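Local structure of XRE family transcriptional regulator (Enterobacter cloacae subsp. cloacae, 6B8W) at residues 22-34 and 70-82. The protein is probably a DNA-binding transcriptional regulator, represented here by its cupin domain, a beta fold that carries a manganese-binding site. Sequence-based numbering, arbitrary orientation.
Sequences IILAPGALSESTP and AGDKPHAYRNSSS
Leu-24 meets the strand 75-78 from the domain interior: its CD2 lies 3.9 Å from CB of Tyr-77, while its carbonyl O takes a hydrogen bond from Asn-79 ND2 (2.8 Å) that arrives from above the carbonyl plane. Asn-79 turns its amide toward the carbonyls of Leu-24 and Ala-25 because CG lies opposite the backbone N (chi1 -173°); its OD1 accepts from Ser-81 N, an Asx turn, and also from Ser-81 OG, which holds the amide in place. At the type II turn 25-28, Pro-26 rests its CB on Ser-81 O, and Gly-27 N donates to Asn-79 O (2.7 Å). An antiparallel ladder follows. Ala-28 O receives Asn-79 N. On the face shared by Leu-29, Glu-31, Ala-76 and Arg-78, Leu-29 CD1 lies 4.2 Å from CB of Ala-76. Ser-30, on the other face with Tyr-77, exchanges two backbone bonds with it, and the CD1 edge of Tyr-77 approaches Ser-30 O at 3.3 Å. Ser-32 N closes the ladder on His-75 O (2.9 Å), and Ser-32 CB sits over the His-75 ring, 3.4 Å from the centroid, a CH-pi contact. The ring's rotation is fixed by a nearly straight ND1 bond to Lys-73 O (2.8 Å). His-75 and Tyr-77 belong, with Glu-41, to the manganese site, which holds no metal in this chain; Tyr-77 OH bonds to Glu-41. Strand 29-31 thus edges the smaller cupin sheet, 75-78 lying between it and 50-54, while strand 17-24 leads in from the facing sheet, between 3-7 and 85-92.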
# COMPACT_ATOMS: atom_id res chain seq x y z
N ILE A 22 9.69 1.42 2.01
CA ILE A 22 11.12 1.32 1.74
C ILE A 22 11.60 2.39 0.78
O ILE A 22 10.96 2.63 -0.24
CB ILE A 22 11.43 -0.07 1.14
CG1 ILE A 22 10.95 -1.17 2.11
CG2 ILE A 22 12.91 -0.21 0.80
CD1 ILE A 22 11.10 -2.58 1.57
N ILE A 23 12.71 3.03 1.11
CA ILE A 23 13.33 4.03 0.23
C ILE A 23 14.71 3.46 -0.14
O ILE A 23 15.53 3.18 0.73
CB ILE A 23 13.44 5.39 0.87
CG1 ILE A 23 12.02 5.91 1.21
CG2 ILE A 23 14.14 6.35 -0.08
CD1 ILE A 23 11.98 7.22 1.97
N LEU A 24 14.94 3.32 -1.44
CA LEU A 24 16.18 2.76 -1.99
C LEU A 24 16.92 3.86 -2.75
O LEU A 24 16.37 4.48 -3.69
CB LEU A 24 15.80 1.57 -2.89
CG LEU A 24 16.78 0.50 -3.33
CD1 LEU A 24 17.45 -0.19 -2.13
CD2 LEU A 24 16.06 -0.53 -4.20
N ALA A 25 18.15 4.14 -2.32
CA ALA A 25 18.97 5.20 -2.89
C ALA A 25 19.44 4.86 -4.30
O ALA A 25 19.50 3.69 -4.65
CB ALA A 25 20.17 5.47 -2.00
N PRO A 26 19.78 5.89 -5.10
CA PRO A 26 20.27 5.63 -6.44
C PRO A 26 21.44 4.66 -6.43
O PRO A 26 22.34 4.78 -5.59
CB PRO A 26 20.74 7.01 -6.91
CG PRO A 26 19.86 7.94 -6.17
CD PRO A 26 19.68 7.33 -4.83
N GLY A 27 21.38 3.66 -7.30
CA GLY A 27 22.44 2.67 -7.44
C GLY A 27 22.43 1.53 -6.44
O GLY A 27 23.22 0.60 -6.57
N ALA A 28 21.54 1.59 -5.46
CA ALA A 28 21.47 0.56 -4.45
C ALA A 28 20.81 -0.72 -4.97
O ALA A 28 19.91 -0.69 -5.79
CB ALA A 28 20.72 1.08 -3.23
N LEU A 29 21.30 -1.84 -4.46
CA LEU A 29 20.83 -3.18 -4.77
C LEU A 29 20.60 -3.90 -3.46
O LEU A 29 21.51 -3.97 -2.61
CB LEU A 29 21.88 -3.94 -5.56
CG LEU A 29 21.64 -5.43 -5.78
CD1 LEU A 29 20.44 -5.70 -6.67
CD2 LEU A 29 22.90 -6.09 -6.37
N SER A 30 19.41 -4.48 -3.31
CA SER A 30 19.07 -5.25 -2.12
C SER A 30 18.53 -6.62 -2.53
O SER A 30 17.56 -6.70 -3.29
CB SER A 30 18.01 -4.49 -1.32
OG SER A 30 17.64 -5.19 -0.15
N GLU A 31 19.16 -7.68 -2.04
CA GLU A 31 18.70 -9.04 -2.31
C GLU A 31 17.82 -9.48 -1.13
O GLU A 31 18.13 -9.20 0.03
CB GLU A 31 19.90 -9.98 -2.57
CG GLU A 31 20.53 -9.63 -3.93
CD GLU A 31 21.88 -10.27 -4.21
OE1 GLU A 31 22.29 -11.22 -3.49
OE2 GLU A 31 22.52 -9.80 -5.19
N SER A 32 16.71 -10.13 -1.43
CA SER A 32 15.77 -10.55 -0.38
C SER A 32 16.39 -11.57 0.55
O SER A 32 17.28 -12.30 0.17
CB SER A 32 14.54 -11.18 -1.00
OG SER A 32 14.89 -12.35 -1.74
N THR A 33 15.94 -11.58 1.80
CA THR A 33 16.36 -12.60 2.73
C THR A 33 15.32 -13.75 2.61
O THR A 33 14.23 -13.54 2.08
CB THR A 33 16.45 -12.05 4.15
OG1 THR A 33 15.25 -11.33 4.45
CG2 THR A 33 17.65 -11.11 4.27
N PRO A 34 15.67 -14.95 3.08
CA PRO A 34 14.72 -16.06 2.94
C PRO A 34 13.44 -15.86 3.74
O PRO A 34 13.48 -15.24 4.81
CB PRO A 34 15.50 -17.26 3.47
CG PRO A 34 16.94 -16.87 3.32
CD PRO A 34 16.97 -15.41 3.61
N ALA A 70 5.84 -14.88 -5.16
CA ALA A 70 6.25 -15.79 -4.10
C ALA A 70 7.44 -15.19 -3.38
O ALA A 70 8.54 -15.13 -3.93
CB ALA A 70 6.59 -17.15 -4.68
N GLY A 71 7.22 -14.77 -2.14
CA GLY A 71 8.24 -14.09 -1.34
C GLY A 71 9.36 -14.99 -0.86
O GLY A 71 10.43 -14.50 -0.49
N ASP A 72 9.10 -16.29 -0.87
CA ASP A 72 10.08 -17.28 -0.45
C ASP A 72 11.09 -17.65 -1.57
O ASP A 72 11.97 -18.48 -1.34
CB ASP A 72 9.39 -18.54 0.11
CG ASP A 72 8.44 -19.20 -0.87
OD1 ASP A 72 7.96 -18.54 -1.81
OD2 ASP A 72 8.13 -20.39 -0.66
N LYS A 73 10.94 -17.08 -2.76
CA LYS A 73 11.90 -17.34 -3.84
C LYS A 73 12.87 -16.16 -3.92
O LYS A 73 12.47 -15.03 -3.65
CB LYS A 73 11.20 -17.51 -5.18
CG LYS A 73 10.18 -18.63 -5.21
CD LYS A 73 10.78 -19.98 -4.94
CE LYS A 73 9.71 -21.04 -4.81
NZ LYS A 73 10.33 -22.33 -4.45
N PRO A 74 14.14 -16.41 -4.29
CA PRO A 74 15.10 -15.29 -4.35
C PRO A 74 14.63 -14.17 -5.27
O PRO A 74 14.09 -14.42 -6.36
CB PRO A 74 16.38 -15.93 -4.91
CG PRO A 74 16.25 -17.38 -4.59
CD PRO A 74 14.78 -17.71 -4.57
N HIS A 75 14.73 -12.94 -4.80
CA HIS A 75 14.35 -11.77 -5.59
C HIS A 75 15.20 -10.62 -5.15
O HIS A 75 15.87 -10.72 -4.11
CB HIS A 75 12.85 -11.46 -5.50
CG HIS A 75 12.33 -11.26 -4.11
ND1 HIS A 75 12.03 -12.32 -3.27
CD2 HIS A 75 11.95 -10.14 -3.45
CE1 HIS A 75 11.54 -11.84 -2.13
NE2 HIS A 75 11.49 -10.52 -2.22
N ALA A 76 15.18 -9.55 -5.93
CA ALA A 76 16.03 -8.42 -5.66
C ALA A 76 15.36 -7.12 -6.03
O ALA A 76 14.45 -7.09 -6.84
CB ALA A 76 17.34 -8.57 -6.40
N TYR A 77 15.84 -6.05 -5.42
CA TYR A 77 15.30 -4.74 -5.61
C TYR A 77 16.47 -3.86 -6.01
O TYR A 77 17.49 -3.89 -5.35
CB TYR A 77 14.71 -4.21 -4.29
CG TYR A 77 13.80 -5.17 -3.53
CD1 TYR A 77 14.33 -6.14 -2.71
CD2 TYR A 77 12.42 -5.05 -3.58
CE1 TYR A 77 13.51 -7.01 -1.99
CE2 TYR A 77 11.59 -5.90 -2.85
CZ TYR A 77 12.14 -6.88 -2.06
OH TYR A 77 11.35 -7.75 -1.32
N ARG A 78 16.31 -3.06 -7.05
CA ARG A 78 17.41 -2.23 -7.51
C ARG A 78 16.91 -0.88 -7.99
O ARG A 78 15.85 -0.78 -8.60
CB ARG A 78 18.17 -2.96 -8.62
CG ARG A 78 19.46 -2.29 -9.08
CD ARG A 78 20.24 -3.16 -10.06
NE ARG A 78 19.51 -3.37 -11.31
CZ ARG A 78 19.90 -4.15 -12.32
NH1 ARG A 78 21.04 -4.84 -12.26
NH2 ARG A 78 19.16 -4.23 -13.42
N ASN A 79 17.70 0.16 -7.70
CA ASN A 79 17.42 1.51 -8.15
C ASN A 79 18.49 1.91 -9.14
O ASN A 79 19.63 2.15 -8.75
CB ASN A 79 17.42 2.49 -6.99
CG ASN A 79 16.97 3.89 -7.40
OD1 ASN A 79 16.77 4.15 -8.59
ND2 ASN A 79 16.80 4.78 -6.43
N SER A 80 18.13 1.94 -10.42
CA SER A 80 19.05 2.38 -11.49
C SER A 80 18.75 3.79 -11.99
O SER A 80 19.33 4.22 -12.99
CB SER A 80 19.06 1.39 -12.64
OG SER A 80 19.67 0.20 -12.24
N SER A 81 17.86 4.52 -11.31
CA SER A 81 17.56 5.90 -11.66
C SER A 81 18.51 6.81 -10.86
O SER A 81 19.31 6.33 -10.05
CB SER A 81 16.10 6.27 -11.28
OG SER A 81 15.97 6.40 -9.87
N SER A 82 18.40 8.11 -11.06
CA SER A 82 19.25 9.09 -10.37
C SER A 82 18.62 9.76 -9.12
O SER A 82 19.14 10.75 -8.62
CB SER A 82 19.69 10.15 -11.36
OG SER A 82 18.53 10.78 -11.89
O HOH W 1 13.29 -14.53 -0.32